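PDB 4BG7: putative transcriptional coactivator P15 from Enterobacteria phage t5, which probably binds DNA as a phage homolog of the eukaryotic coactivator PC4 and is implicated in recombination-dependent DNA replication. Local coordinates for residues E24-R29 with Y45-I50; N8-V13 with P56-F61; G37-G42 with F63-E68. All coordinates share one frame; numbering follows the deposited sequence.

Contact 1. Residues E24-R29 with Y45-I50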
ATOM      1  N   GLU A  24       9.397  16.121  -4.980  1.00 51.86           N
ATOM      2  CA  GLU A  24       9.227  17.556  -5.307  1.00 56.06           C
ATOM      3  C   GLU A  24       7.851  18.047  -4.880  1.00 57.47           C
ATOM      4  O   GLU A  24       7.085  18.565  -5.705  1.00 60.51           O
ATOM      5  CB  GLU A  24       9.373  17.845  -6.817  1.00 52.91           C
ATOM      6  CG  GLU A  24      10.642  17.326  -7.483  1.00 50.79           C
ATOM      7  CD  GLU A  24      10.834  17.948  -8.859  1.00 49.36           C
ATOM      8  OE1 GLU A  24      10.276  17.402  -9.843  1.00 42.60           O
ATOM      9  OE2 GLU A  24      11.531  18.997  -8.924  1.00 53.89           O
ATOM     10  N   GLY A  25       7.501  17.867  -3.610  1.00 51.79           N
ATOM     11  CA  GLY A  25       6.288  18.535  -3.108  1.00 54.97           C
ATOM     12  C   GLY A  25       4.941  17.988  -3.569  1.00 53.13           C
ATOM     13  O   GLY A  25       3.898  18.672  -3.425  1.00 45.28           O
ATOM     14  N   GLU A  26       4.981  16.800  -4.180  1.00 48.50           N
ATOM     15  CA  GLU A  26       3.913  15.822  -4.094  1.00 47.72           C
ATOM     16  C   GLU A  26       4.267  14.842  -2.933  1.00 42.13           C
ATOM     17  O   GLU A  26       5.333  14.239  -2.907  1.00 49.97           O
ATOM     18  CB  GLU A  26       3.765  15.106  -5.425  1.00 46.89           C
ATOM     19  CG  GLU A  26       2.894  13.878  -5.345  1.00 52.64           C
ATOM     20  CD  GLU A  26       2.256  13.556  -6.659  1.00 61.44           C
ATOM     21  OE1 GLU A  26       1.354  14.320  -7.061  1.00 72.02           O
ATOM     22  OE2 GLU A  26       2.647  12.551  -7.287  1.00 65.05           O
ATOM     23  N   GLN A  27       3.400  14.727  -1.954  1.00 39.12           N
ATOM     24  CA  GLN A  27       3.636  13.890  -0.774  1.00 36.41           C
ATOM     25  C   GLN A  27       2.683  12.662  -0.696  1.00 42.74           C
ATOM     26  O   GLN A  27       1.477  12.796  -0.936  1.00 39.23           O
ATOM     27  CB  GLN A  27       3.424  14.717   0.437  1.00 32.59           C
ATOM     28  CG  GLN A  27       3.223  13.963   1.717  1.00 36.82           C
ATOM     29  CD  GLN A  27       3.236  14.854   2.951  1.00 35.34           C
ATOM     30  OE1 GLN A  27       2.221  15.302   3.435  1.00 45.04           O
ATOM     31  NE2 GLN A  27       4.433  15.088   3.482  1.00 49.96           N
ATOM     32  N   VAL A  28       3.206  11.493  -0.302  1.00 38.08           N
ATOM     33  CA  VAL A  28       2.454  10.235  -0.382  1.00 37.56           C
ATOM     34  C   VAL A  28       2.000   9.829   1.020  1.00 31.13           C
ATOM     35  O   VAL A  28       2.828   9.562   1.862  1.00 34.72           O
ATOM     36  CB  VAL A  28       3.352   9.111  -0.982  1.00 36.12           C
ATOM     37  CG1 VAL A  28       2.549   7.872  -1.247  1.00 37.96           C
ATOM     38  CG2 VAL A  28       4.018   9.569  -2.267  1.00 35.88           C
ATOM     39  N   ARG A  29       0.683   9.815   1.297  1.00 30.88           N
ATOM     40  CA  ARG A  29       0.183   9.386   2.626  1.00 26.52           C
ATOM     41  C   ARG A  29      -0.647   8.126   2.593  1.00 27.22           C
ATOM     42  O   ARG A  29      -1.614   8.022   1.845  1.00 25.25           O
ATOM     43  CB  ARG A  29      -0.645  10.450   3.350  1.00 29.70           C
ATOM     44  CG  ARG A  29       0.139  11.714   3.590  1.00 33.19           C
ATOM     45  CD  ARG A  29      -0.462  12.521   4.700  1.00 35.23           C
ATOM     46  NE  ARG A  29       0.153  13.823   4.603  1.00 37.21           N
ATOM     47  CZ  ARG A  29      -0.008  14.816   5.473  1.00 48.34           C
ATOM     48  NH1 ARG A  29      -0.780  14.650   6.548  1.00 45.18           N
ATOM     49  NH2 ARG A  29       0.618  15.986   5.232  1.00 43.94           N
ATOM     50  N   TYR A  45      -2.769  11.784  -2.162  1.00 26.87           N
ATOM     51  CA  TYR A  45      -1.680  12.779  -2.386  1.00 27.40           C
ATOM     52  C   TYR A  45      -1.943  14.139  -1.713  1.00 27.25           C
ATOM     53  O   TYR A  45      -3.011  14.722  -1.908  1.00 27.17           O
ATOM     54  CB  TYR A  45      -1.422  12.990  -3.860  1.00 29.05           C
ATOM     55  CG  TYR A  45      -0.811  11.758  -4.489  1.00 34.10           C
ATOM     56  CD1 TYR A  45       0.529  11.444  -4.269  1.00 39.80           C
ATOM     57  CD2 TYR A  45      -1.581  10.844  -5.207  1.00 35.28           C
ATOM     58  CE1 TYR A  45       1.097  10.298  -4.831  1.00 41.55           C
ATOM     59  CE2 TYR A  45      -1.017   9.684  -5.746  1.00 34.38           C
ATOM     60  CZ  TYR A  45       0.320   9.418  -5.530  1.00 39.37           C
ATOM     61  OH  TYR A  45       0.910   8.284  -6.045  1.00 43.73           O
ATOM     62  N   TRP A  46      -0.981  14.606  -0.924  1.00 26.43           N
ATOM     63  CA  TRP A  46      -0.933  16.000  -0.466  1.00 26.18           C
ATOM     64  C   TRP A  46       0.027  16.824  -1.294  1.00 29.42           C
ATOM     65  O   TRP A  46       1.079  16.320  -1.688  1.00 31.70           O
ATOM     66  CB  TRP A  46      -0.607  16.029   0.963  1.00 30.14           C
ATOM     67  CG  TRP A  46      -1.639  15.328   1.812  1.00 26.50           C
ATOM     68  CD1 TRP A  46      -2.126  14.051   1.620  1.00 26.89           C
ATOM     69  CD2 TRP A  46      -2.236  15.765   3.041  1.00 29.68           C
ATOM     70  NE1 TRP A  46      -2.986  13.710   2.580  1.00 26.60           N
ATOM     71  CE2 TRP A  46      -3.137  14.700   3.451  1.00 29.57           C
ATOM     72  CE3 TRP A  46      -2.195  16.932   3.788  1.00 33.29           C
ATOM     73  CZ2 TRP A  46      -3.910  14.781   4.603  1.00 29.81           C
ATOM     74  CZ3 TRP A  46      -2.969  17.018   4.933  1.00 34.20           C
ATOM     75  CH2 TRP A  46      -3.793  15.965   5.351  1.00 36.27           C
ATOM     76  N   LEU A  47      -0.322  18.082  -1.623  1.00 24.11           N
ATOM     77  CA  LEU A  47       0.522  18.895  -2.460  1.00 28.21           C
ATOM     78  C   LEU A  47       0.906  20.165  -1.759  1.00 26.75           C
ATOM     79  O   LEU A  47       0.131  20.727  -1.016  1.00 26.19           O
ATOM     80  CB  LEU A  47      -0.207  19.304  -3.777  1.00 30.70           C
ATOM     81  CG  LEU A  47       0.112  18.479  -5.020  1.00 34.60           C
ATOM     82  CD1 LEU A  47       0.059  16.982  -4.667  1.00 37.75           C
ATOM     83  CD2 LEU A  47      -0.856  18.795  -6.140  1.00 33.65           C
ATOM     84  N   LEU A  48       2.100  20.656  -2.073  1.00 25.27           N
ATOM     85  CA  LEU A  48       2.593  21.907  -1.517  1.00 25.99           C
ATOM     86  C   LEU A  48       1.939  23.062  -2.207  1.00 23.25           C
ATOM     87  O   LEU A  48       1.774  22.996  -3.403  1.00 25.55           O
ATOM     88  CB  LEU A  48       4.107  22.032  -1.708  1.00 27.91           C
ATOM     89  CG  LEU A  48       5.041  21.294  -0.739  1.00 29.41           C
ATOM     90  CD1 LEU A  48       6.504  21.464  -1.212  1.00 27.95           C
ATOM     91  CD2 LEU A  48       4.809  21.806   0.679  1.00 25.97           C
ATOM     92  N   ASP A  49       1.626  24.116  -1.457  1.00 23.11           N
ATOM     93  CA  ASP A  49       1.382  25.413  -2.010  1.00 24.53           C
ATOM     94  C   ASP A  49       2.635  26.237  -2.070  1.00 25.22           C
ATOM     95  O   ASP A  49       3.706  25.758  -1.644  1.00 24.58           O
ATOM     96  CB  ASP A  49       0.198  26.130  -1.349  1.00 24.63           C
ATOM     97  CG  ASP A  49       0.549  26.918  -0.072  1.00 29.41           C
ATOM     98  OD1 ASP A  49       1.648  26.737   0.529  1.00 27.75           O
ATOM     99  OD2 ASP A  49      -0.340  27.729   0.306  1.00 31.76           O
ATOM    100  N   ILE A  50       2.538  27.480  -2.597  1.00 26.45           N
ATOM    101  CA  ILE A  50       3.743  28.340  -2.703  1.00 28.31           C
ATOM    102  C   ILE A  50       4.264  28.824  -1.354  1.00 34.21           C
ATOM    103  O   ILE A  50       5.368  29.312  -1.259  1.00 30.92           O
ATOM    104  CB  ILE A  50       3.511  29.551  -3.626  1.00 31.12           C
ATOM    105  CG1 ILE A  50       2.433  30.491  -3.051  1.00 32.96           C
ATOM    106  CG2 ILE A  50       3.153  29.074  -4.992  1.00 32.88           C
ATOM    107  CD1 ILE A  50       2.496  31.863  -3.717  1.00 40.11           C
TER

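Contact 2. Residues N8-V13 with P56-F61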
ATOM      1  N   ASN A   8      -9.833   7.707  -7.281  1.00 25.78           N
ATOM      2  CA  ASN A   8      -9.656   8.997  -6.661  1.00 24.98           C
ATOM      3  C   ASN A   8     -10.339   8.994  -5.265  1.00 22.02           C
ATOM      4  O   ASN A   8     -10.933   7.985  -4.822  1.00 24.36           O
ATOM      5  CB  ASN A   8     -10.168  10.110  -7.552  1.00 26.34           C
ATOM      6  CG  ASN A   8     -11.670  10.068  -7.735  1.00 30.18           C
ATOM      7  OD1 ASN A   8     -12.393  10.069  -6.767  1.00 27.84           O
ATOM      8  ND2 ASN A   8     -12.137  10.113  -8.986  1.00 35.11           N
ATOM      9  N   TYR A   9     -10.152  10.105  -4.557  1.00 21.48           N
ATOM     10  CA  TYR A   9     -10.715  10.252  -3.242  1.00 21.96           C
ATOM     11  C   TYR A   9     -11.947  11.154  -3.140  1.00 24.33           C
ATOM     12  O   TYR A   9     -12.305  11.584  -2.039  1.00 20.83           O
ATOM     13  CB  TYR A   9      -9.641  10.750  -2.292  1.00 23.69           C
ATOM     14  CG  TYR A   9      -8.775   9.617  -1.729  1.00 23.38           C
ATOM     15  CD1 TYR A   9      -7.601   9.144  -2.402  1.00 23.66           C
ATOM     16  CD2 TYR A   9      -9.079   9.062  -0.508  1.00 23.00           C
ATOM     17  CE1 TYR A   9      -6.830   8.119  -1.862  1.00 22.25           C
ATOM     18  CE2 TYR A   9      -8.279   8.048   0.037  1.00 22.13           C
ATOM     19  CZ  TYR A   9      -7.149   7.584  -0.648  1.00 21.64           C
ATOM     20  OH  TYR A   9      -6.457   6.548   0.027  1.00 22.81           O
ATOM     21  N   GLU A  10     -12.610  11.407  -4.272  1.00 25.08           N
ATOM     22  CA  GLU A  10     -13.916  12.093  -4.239  1.00 28.41           C
ATOM     23  C   GLU A  10     -14.919  11.405  -3.320  1.00 26.66           C
ATOM     24  O   GLU A  10     -15.193  10.210  -3.444  1.00 27.08           O
ATOM     25  CB  GLU A  10     -14.479  12.256  -5.661  1.00 31.93           C
ATOM     26  CG  GLU A  10     -13.537  13.084  -6.513  1.00 39.75           C
ATOM     27  CD  GLU A  10     -14.115  13.657  -7.788  1.00 48.74           C
ATOM     28  OE1 GLU A  10     -15.338  13.509  -8.053  1.00 49.10           O
ATOM     29  OE2 GLU A  10     -13.289  14.254  -8.516  1.00 44.79           O
ATOM     30  N   GLY A  11     -15.465  12.170  -2.384  1.00 30.05           N
ATOM     31  CA  GLY A  11     -16.441  11.648  -1.426  1.00 32.88           C
ATOM     32  C   GLY A  11     -15.840  10.925  -0.204  1.00 34.86           C
ATOM     33  O   GLY A  11     -16.575  10.468   0.657  1.00 36.66           O
ATOM     34  N   HIS A  12     -14.512  10.817  -0.123  1.00 30.77           N
ATOM     35  CA  HIS A  12     -13.872  10.101   0.986  1.00 27.52           C
ATOM     36  C   HIS A  12     -13.551  11.066   2.057  1.00 27.68           C
ATOM     37  O   HIS A  12     -13.107  12.190   1.789  1.00 26.86           O
ATOM     38  CB  HIS A  12     -12.531   9.462   0.538  1.00 23.99           C
ATOM     39  CG  HIS A  12     -12.678   8.231  -0.301  1.00 23.67           C
ATOM     40  ND1 HIS A  12     -12.241   7.019   0.119  1.00 23.28           N
ATOM     41  CD2 HIS A  12     -13.221   8.038  -1.579  1.00 22.08           C
ATOM     42  CE1 HIS A  12     -12.515   6.109  -0.802  1.00 24.67           C
ATOM     43  NE2 HIS A  12     -13.091   6.725  -1.864  1.00 24.45           N
ATOM     44  N   VAL A  13     -13.646  10.598   3.288  1.00 28.52           N
ATOM     45  CA  VAL A  13     -13.160  11.327   4.444  1.00 26.73           C
ATOM     46  C   VAL A  13     -12.071  10.442   5.137  1.00 23.90           C
ATOM     47  O   VAL A  13     -12.345   9.301   5.454  1.00 27.66           O
ATOM     48  CB  VAL A  13     -14.342  11.657   5.442  1.00 28.31           C
ATOM     49  CG1 VAL A  13     -13.808  12.093   6.781  1.00 29.74           C
ATOM     50  CG2 VAL A  13     -15.294  12.729   4.852  1.00 31.85           C
ATOM     51  N   PRO A  56      -4.242  18.695   1.400  1.00 24.16           N
ATOM     52  CA  PRO A  56      -4.818  17.412   0.946  1.00 23.82           C
ATOM     53  C   PRO A  56      -5.509  17.558  -0.373  1.00 25.15           C
ATOM     54  O   PRO A  56      -6.295  18.494  -0.537  1.00 26.59           O
ATOM     55  CB  PRO A  56      -5.828  17.049   2.021  1.00 29.20           C
ATOM     56  CG  PRO A  56      -6.088  18.285   2.825  1.00 31.87           C
ATOM     57  CD  PRO A  56      -4.920  19.234   2.589  1.00 26.62           C
ATOM     58  N   THR A  57      -5.260  16.660  -1.317  1.00 27.77           N
ATOM     59  CA  THR A  57      -6.023  16.643  -2.567  1.00 25.98           C
ATOM     60  C   THR A  57      -6.928  15.465  -2.647  1.00 23.80           C
ATOM     61  O   THR A  57      -6.872  14.514  -1.841  1.00 23.61           O
ATOM     62  CB  THR A  57      -5.101  16.678  -3.805  1.00 25.91           C
ATOM     63  OG1 THR A  57      -4.602  15.355  -4.092  1.00 27.29           O
ATOM     64  CG2 THR A  57      -3.926  17.657  -3.618  1.00 27.10           C
ATOM     65  N   LYS A  58      -7.751  15.463  -3.682  1.00 25.67           N
ATOM     66  CA  LYS A  58      -8.631  14.304  -3.938  1.00 27.14           C
ATOM     67  C   LYS A  58      -7.958  13.232  -4.806  1.00 24.66           C
ATOM     68  O   LYS A  58      -8.619  12.325  -5.331  1.00 27.80           O
ATOM     69  CB  LYS A  58      -9.907  14.828  -4.674  1.00 29.18           C
ATOM     70  CG  LYS A  58     -10.757  15.700  -3.764  1.00 32.76           C
ATOM     71  CD  LYS A  58     -12.124  16.117  -4.364  1.00 37.75           C
ATOM     72  CE  LYS A  58     -11.998  17.307  -5.338  1.00 43.17           C
ATOM     73  NZ  LYS A  58     -12.022  18.687  -4.731  1.00 42.14           N
ATOM     74  N   SER A  59      -6.668  13.372  -5.061  1.00 23.06           N
ATOM     75  CA  SER A  59      -5.960  12.431  -5.955  1.00 24.28           C
ATOM     76  C   SER A  59      -5.349  11.288  -5.164  1.00 23.97           C
ATOM     77  O   SER A  59      -4.834  11.477  -4.001  1.00 24.34           O
ATOM     78  CB  SER A  59      -4.880  13.167  -6.769  1.00 27.88           C
ATOM     79  OG  SER A  59      -5.595  14.070  -7.605  1.00 28.53           O
ATOM     80  N   GLY A  60      -5.472  10.111  -5.740  1.00 24.29           N
ATOM     81  CA  GLY A  60      -4.892   8.876  -5.164  1.00 22.44           C
ATOM     82  C   GLY A  60      -5.731   7.681  -5.563  1.00 22.31           C
ATOM     83  O   GLY A  60      -6.576   7.759  -6.468  1.00 26.01           O
ATOM     84  N   PHE A  61      -5.555   6.577  -4.847  1.00 23.90           N
ATOM     85  CA  PHE A  61      -6.324   5.358  -5.148  1.00 22.91           C
ATOM     86  C   PHE A  61      -6.505   4.573  -3.840  1.00 22.90           C
ATOM     87  O   PHE A  61      -5.759   4.716  -2.937  1.00 20.61           O
ATOM     88  CB  PHE A  61      -5.604   4.479  -6.213  1.00 25.86           C
ATOM     89  CG  PHE A  61      -4.481   3.715  -5.670  1.00 27.26           C
ATOM     90  CD1 PHE A  61      -3.284   4.346  -5.389  1.00 32.00           C
ATOM     91  CD2 PHE A  61      -4.649   2.406  -5.260  1.00 30.58           C
ATOM     92  CE1 PHE A  61      -2.251   3.654  -4.797  1.00 33.61           C
ATOM     93  CE2 PHE A  61      -3.628   1.709  -4.675  1.00 29.17           C
ATOM     94  CZ  PHE A  61      -2.435   2.328  -4.435  1.00 29.82           C
TER

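Contact 3. Residues G37-G42 with F63-E68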
ATOM      1  N   GLY A  37     -20.321   4.115   3.360  1.00 35.71           N
ATOM      2  CA  GLY A  37     -20.489   3.149   4.416  1.00 39.70           C
ATOM      3  C   GLY A  37     -19.353   2.164   4.651  1.00 38.73           C
ATOM      4  O   GLY A  37     -19.499   1.321   5.494  1.00 36.90           O
ATOM      5  N   ASN A  38     -18.229   2.276   3.916  1.00 32.68           N
ATOM      6  CA  ASN A  38     -17.180   1.274   3.936  1.00 31.15           C
ATOM      7  C   ASN A  38     -15.807   1.916   4.098  1.00 30.25           C
ATOM      8  O   ASN A  38     -15.621   3.074   3.778  1.00 28.00           O
ATOM      9  CB  ASN A  38     -17.268   0.478   2.643  1.00 31.91           C
ATOM     10  CG  ASN A  38     -18.594  -0.290   2.552  1.00 38.31           C
ATOM     11  OD1 ASN A  38     -18.909  -1.127   3.398  1.00 44.21           O
ATOM     12  ND2 ASN A  38     -19.400   0.076   1.594  1.00 44.44           N
ATOM     13  N   LEU A  39     -14.863   1.150   4.636  1.00 29.47           N
ATOM     14  CA  LEU A  39     -13.477   1.628   4.811  1.00 26.19           C
ATOM     15  C   LEU A  39     -12.595   1.147   3.663  1.00 21.91           C
ATOM     16  O   LEU A  39     -12.710   0.039   3.205  1.00 23.60           O
ATOM     17  CB  LEU A  39     -12.893   1.144   6.166  1.00 26.38           C
ATOM     18  CG  LEU A  39     -13.611   1.769   7.366  1.00 28.89           C
ATOM     19  CD1 LEU A  39     -13.010   1.208   8.642  1.00 26.45           C
ATOM     20  CD2 LEU A  39     -13.538   3.300   7.368  1.00 31.10           C
ATOM     21  N   TYR A  40     -11.634   1.998   3.305  1.00 23.42           N
ATOM     22  CA  TYR A  40     -10.665   1.774   2.270  1.00 21.65           C
ATOM     23  C   TYR A  40      -9.291   2.159   2.759  1.00 22.29           C
ATOM     24  O   TYR A  40      -9.154   3.068   3.611  1.00 23.99           O
ATOM     25  CB  TYR A  40     -10.989   2.707   1.088  1.00 22.59           C
ATOM     26  CG  TYR A  40     -12.308   2.304   0.509  1.00 22.37           C
ATOM     27  CD1 TYR A  40     -12.379   1.328  -0.450  1.00 24.28           C
ATOM     28  CD2 TYR A  40     -13.466   2.847   0.994  1.00 23.98           C
ATOM     29  CE1 TYR A  40     -13.626   0.897  -0.940  1.00 28.73           C
ATOM     30  CE2 TYR A  40     -14.713   2.479   0.470  1.00 29.33           C
ATOM     31  CZ  TYR A  40     -14.797   1.495  -0.461  1.00 26.83           C
ATOM     32  OH  TYR A  40     -16.052   1.124  -0.961  1.00 30.41           O
ATOM     33  N   MET A  41      -8.287   1.434   2.255  1.00 23.12           N
ATOM     34  CA  MET A  41      -6.893   1.823   2.449  1.00 22.29           C
ATOM     35  C   MET A  41      -6.253   2.136   1.123  1.00 20.97           C
ATOM     36  O   MET A  41      -6.494   1.490   0.119  1.00 23.99           O
ATOM     37  CB  MET A  41      -6.031   0.770   3.194  1.00 25.50           C
ATOM     38  CG  MET A  41      -6.062  -0.621   2.641  1.00 28.62           C
ATOM     39  SD  MET A  41      -4.789  -1.716   3.352  1.00 30.73           S
ATOM     40  CE  MET A  41      -5.442  -3.253   2.766  1.00 31.96           C
ATOM     41  N   GLY A  42      -5.386   3.136   1.137  1.00 22.11           N
ATOM     42  CA  GLY A  42      -4.703   3.528  -0.090  1.00 20.79           C
ATOM     43  C   GLY A  42      -3.720   4.667   0.084  1.00 20.76           C
ATOM     44  O   GLY A  42      -3.247   4.932   1.192  1.00 19.83           O
ATOM     45  N   PHE A  63      -8.388   0.796  -1.928  1.00 23.60           N
ATOM     46  CA  PHE A  63      -9.108  -0.442  -2.083  1.00 25.45           C
ATOM     47  C   PHE A  63      -9.599  -0.909  -0.713  1.00 24.19           C
ATOM     48  O   PHE A  63      -9.236  -0.342   0.298  1.00 24.26           O
ATOM     49  CB  PHE A  63      -8.269  -1.479  -2.852  1.00 26.16           C
ATOM     50  CG  PHE A  63      -7.091  -1.995  -2.099  1.00 25.94           C
ATOM     51  CD1 PHE A  63      -5.958  -1.226  -1.980  1.00 30.10           C
ATOM     52  CD2 PHE A  63      -7.079  -3.271  -1.583  1.00 32.81           C
ATOM     53  CE1 PHE A  63      -4.813  -1.669  -1.324  1.00 32.37           C
ATOM     54  CE2 PHE A  63      -5.950  -3.741  -0.917  1.00 35.44           C
ATOM     55  CZ  PHE A  63      -4.816  -2.920  -0.768  1.00 32.89           C
ATOM     56  N   PRO A  64     -10.430  -1.952  -0.654  1.00 25.01           N
ATOM     57  CA  PRO A  64     -11.024  -2.170   0.662  1.00 26.03           C
ATOM     58  C   PRO A  64     -10.083  -2.490   1.830  1.00 24.14           C
ATOM     59  O   PRO A  64      -9.048  -3.151   1.698  1.00 24.29           O
ATOM     60  CB  PRO A  64     -11.996  -3.351   0.442  1.00 27.09           C
ATOM     61  CG  PRO A  64     -12.187  -3.441  -1.010  1.00 25.35           C
ATOM     62  CD  PRO A  64     -11.028  -2.780  -1.690  1.00 26.52           C
ATOM     63  N   TYR A  65     -10.451  -1.956   2.982  1.00 23.68           N
ATOM     64  CA  TYR A  65      -9.743  -2.152   4.221  1.00 26.18           C
ATOM     65  C   TYR A  65     -10.555  -3.090   5.074  1.00 27.25           C
ATOM     66  O   TYR A  65     -11.431  -2.615   5.804  1.00 26.65           O
ATOM     67  CB  TYR A  65      -9.614  -0.806   4.948  1.00 26.18           C
ATOM     68  CG  TYR A  65      -8.776  -0.766   6.239  1.00 26.22           C
ATOM     69  CD1 TYR A  65      -7.408  -1.064   6.246  1.00 28.71           C
ATOM     70  CD2 TYR A  65      -9.329  -0.319   7.432  1.00 28.66           C
ATOM     71  CE1 TYR A  65      -6.646  -0.945   7.415  1.00 25.96           C
ATOM     72  CE2 TYR A  65      -8.577  -0.164   8.579  1.00 28.19           C
ATOM     73  CZ  TYR A  65      -7.253  -0.517   8.585  1.00 28.26           C
ATOM     74  OH  TYR A  65      -6.539  -0.350   9.753  1.00 27.52           O
ATOM     75  N   THR A  66     -10.250  -4.379   5.009  1.00 29.41           N
ATOM     76  CA  THR A  66     -10.971  -5.383   5.731  1.00 26.66           C
ATOM     77  C   THR A  66      -9.918  -6.282   6.381  1.00 30.58           C
ATOM     78  O   THR A  66      -8.712  -6.146   6.088  1.00 25.75           O
ATOM     79  CB  THR A  66     -11.871  -6.206   4.788  1.00 27.84           C
ATOM     80  OG1 THR A  66     -11.067  -6.834   3.784  1.00 30.01           O
ATOM     81  CG2 THR A  66     -12.900  -5.321   4.119  1.00 32.63           C
ATOM     82  N   LEU A  67     -10.358  -7.199   7.252  1.00 27.74           N
ATOM     83  CA  LEU A  67      -9.435  -8.241   7.775  1.00 31.74           C
ATOM     84  C   LEU A  67      -8.809  -9.032   6.645  1.00 28.89           C
ATOM     85  O   LEU A  67      -7.617  -9.330   6.680  1.00 30.48           O
ATOM     86  CB  LEU A  67     -10.090  -9.209   8.783  1.00 31.28           C
ATOM     87  CG  LEU A  67     -10.624  -8.569  10.068  1.00 39.62           C
ATOM     88  CD1 LEU A  67     -11.324  -9.628  10.943  1.00 41.86           C
ATOM     89  CD2 LEU A  67      -9.597  -7.744  10.841  1.00 41.42           C
ATOM     90  N   GLU A  68      -9.601  -9.367   5.631  1.00 28.06           N
ATOM     91  CA  GLU A  68      -9.058 -10.104   4.504  1.00 32.23           C
ATOM     92  C   GLU A  68      -7.930  -9.407   3.754  1.00 30.35           C
ATOM     93  O   GLU A  68      -6.882 -10.008   3.469  1.00 27.26           O
ATOM     94  CB  GLU A  68     -10.140 -10.408   3.470  1.00 36.88           C
ATOM     95  CG  GLU A  68     -10.934 -11.655   3.797  1.00 52.11           C
ATOM     96  CD  GLU A  68     -11.019 -12.623   2.621  1.00 61.25           C
ATOM     97  OE1 GLU A  68     -11.246 -12.161   1.468  1.00 60.29           O
ATOM     98  OE2 GLU A  68     -10.845 -13.850   2.850  1.00 62.76           O
TER

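Contact 1. Residues E24-R29 with Y45-I50
Three backbone hydrogen bonds tie E24-R29 to Y45-I50: Q27 N gives to W46 O at 2.8 Å, W46 N returns to Q27 O, and L48 N reaches G25 O. With strand axes 4.7 Å apart and directions at 152°, these are the outer ends of an antiparallel β hairpin, strands 26-35 and 38-48, in the four-stranded sheet of the PC4-like fold. Within these segments Q27 and W46 are the hydrogen-bonded pair, while E26-L47 and V28-Y45 are non-hydrogen-bonded pairs. On the face of Q27 and W46, the R29 guanidinium lies flat over the indole, planes 5° apart, with R29 CZ 3.5 Å from the centroid of the W46 six-membered ring, a cation-pi stack. Its rotation is fixed at the edge: R29 NE and R29 NH2 both donate side-on, within the guanidinium plane, to Q27 OE1. The Q27 side chain runs extended, CG anti to the backbone N, bringing that oxygen beside W46 CB, at the root of the indole. On the opposite face, V28 and Y45 pack also on F61 of the second subunit. E26 crosses Y45 there, its carboxylate plane 34° from the ring and E26 CG 3.6 Å from Y45 CD1.

Contact 2. Residues N8-V13 with P56-F61
A type II β turn from Y9 to H12, in the loop that leads into strand 13-23, is fastened to the corner where strand 54-64 bends at K58. The evidence for a direct link is one nearly straight hydrogen bond, Y9 N to K58 O at 2.8 Å (169° at the hydrogen), though the donor sits above the carbonyl plane. Next to it, N8 CA makes a CH···O contact with G60 O at 3.3 Å. Each side of the junction is shaped from within: N8 OD1 accepts from E10 N in an Asx turn, for which N8 CG stands between backbone N and carbonyl carbon (chi1 67°), and T57 OG1 accepts from S59 N in an ST turn. The Y9 ring extends along 59-61, meeting G60 CA edge-on, 3.9 Å from Y9 CD1; G60 has no side chain to obstruct it. Y9 CE1 continues to F61 N at 3.6 Å. R44, T31 and S33 line the same buried ring. At the exposed surface E10 CG touches K58 CD at 4.0 Å, while E10 OE2 and K58 NZ remain 6.0 Å apart. The turn is therefore held by a backbone bond and by the Y9 ring packed against the main chain of 59-61, with charge attraction at most a diffuse contribution.

Contact 3. Residues G37-G42 with F63-E68
M41 can be followed atom by atom against Y65 and F63. M41 CB lies 3.8 Å from Y65 CD1, and M41 CG stays beside that atom while also standing over one face of the F63 ring, offset toward its rim. The start is set by a chi1 of 52°, with CG between the backbone N and the carbonyl carbon; the extended chain then carries the sulfur on past the edge of Y65. M41 SD meets the Y65 ring at its edge, in plane, and the F63 ring obliquely, 5.0 Å from its centroid, two Met-aromatic contacts. The methyl M41 CE ends 3.6 Å from F63 CZ. The backbones beneath belong to the antiparallel hairpin of strands 38-48 and 54-64, in which M41 and F63 are a hydrogen-bonded pair: M41 N to F63 O at 2.8 Å, F63 N to M41 O at 2.9 Å. A third bond, Y65 N to L39 O, extends the pairing just past the strand, before T66 N-caps helix 67-83. T70 and L73 of that helix also pack on M41, as does F77 of the second subunit, whose S84 hydrogen-bonds Y65 OH. On the other side of strand 38-48, Y40 CD1 lies 3.6 Å from F63 C, which meets the Y40 ring at its edge.

Contacts 1 and 3 share strand 38-48 at opposite ends, centres about 24 Å apart on opposite sides of the chain's centre. Both pair backbones antiparallel, yet their side-chain chemistry diverges: the partly buried contact 1 relies on a stacked guanidinium and a glutamine, whereas the buried contact 3 uses methionine against aromatic rings, with helix 67-83 packed over the methionine. Contact 2, also partly buried, joins a non-strand turn to strand 54-64, the element it shares with contact 3, through a single cross-segment hydrogen bond. It touches both neighbours: Y45 O is 2.8 Å from T57 OG1, a probable hydrogen bond to contact 1, and H12 packs on Y40 of contact 3. All three reach the second subunit.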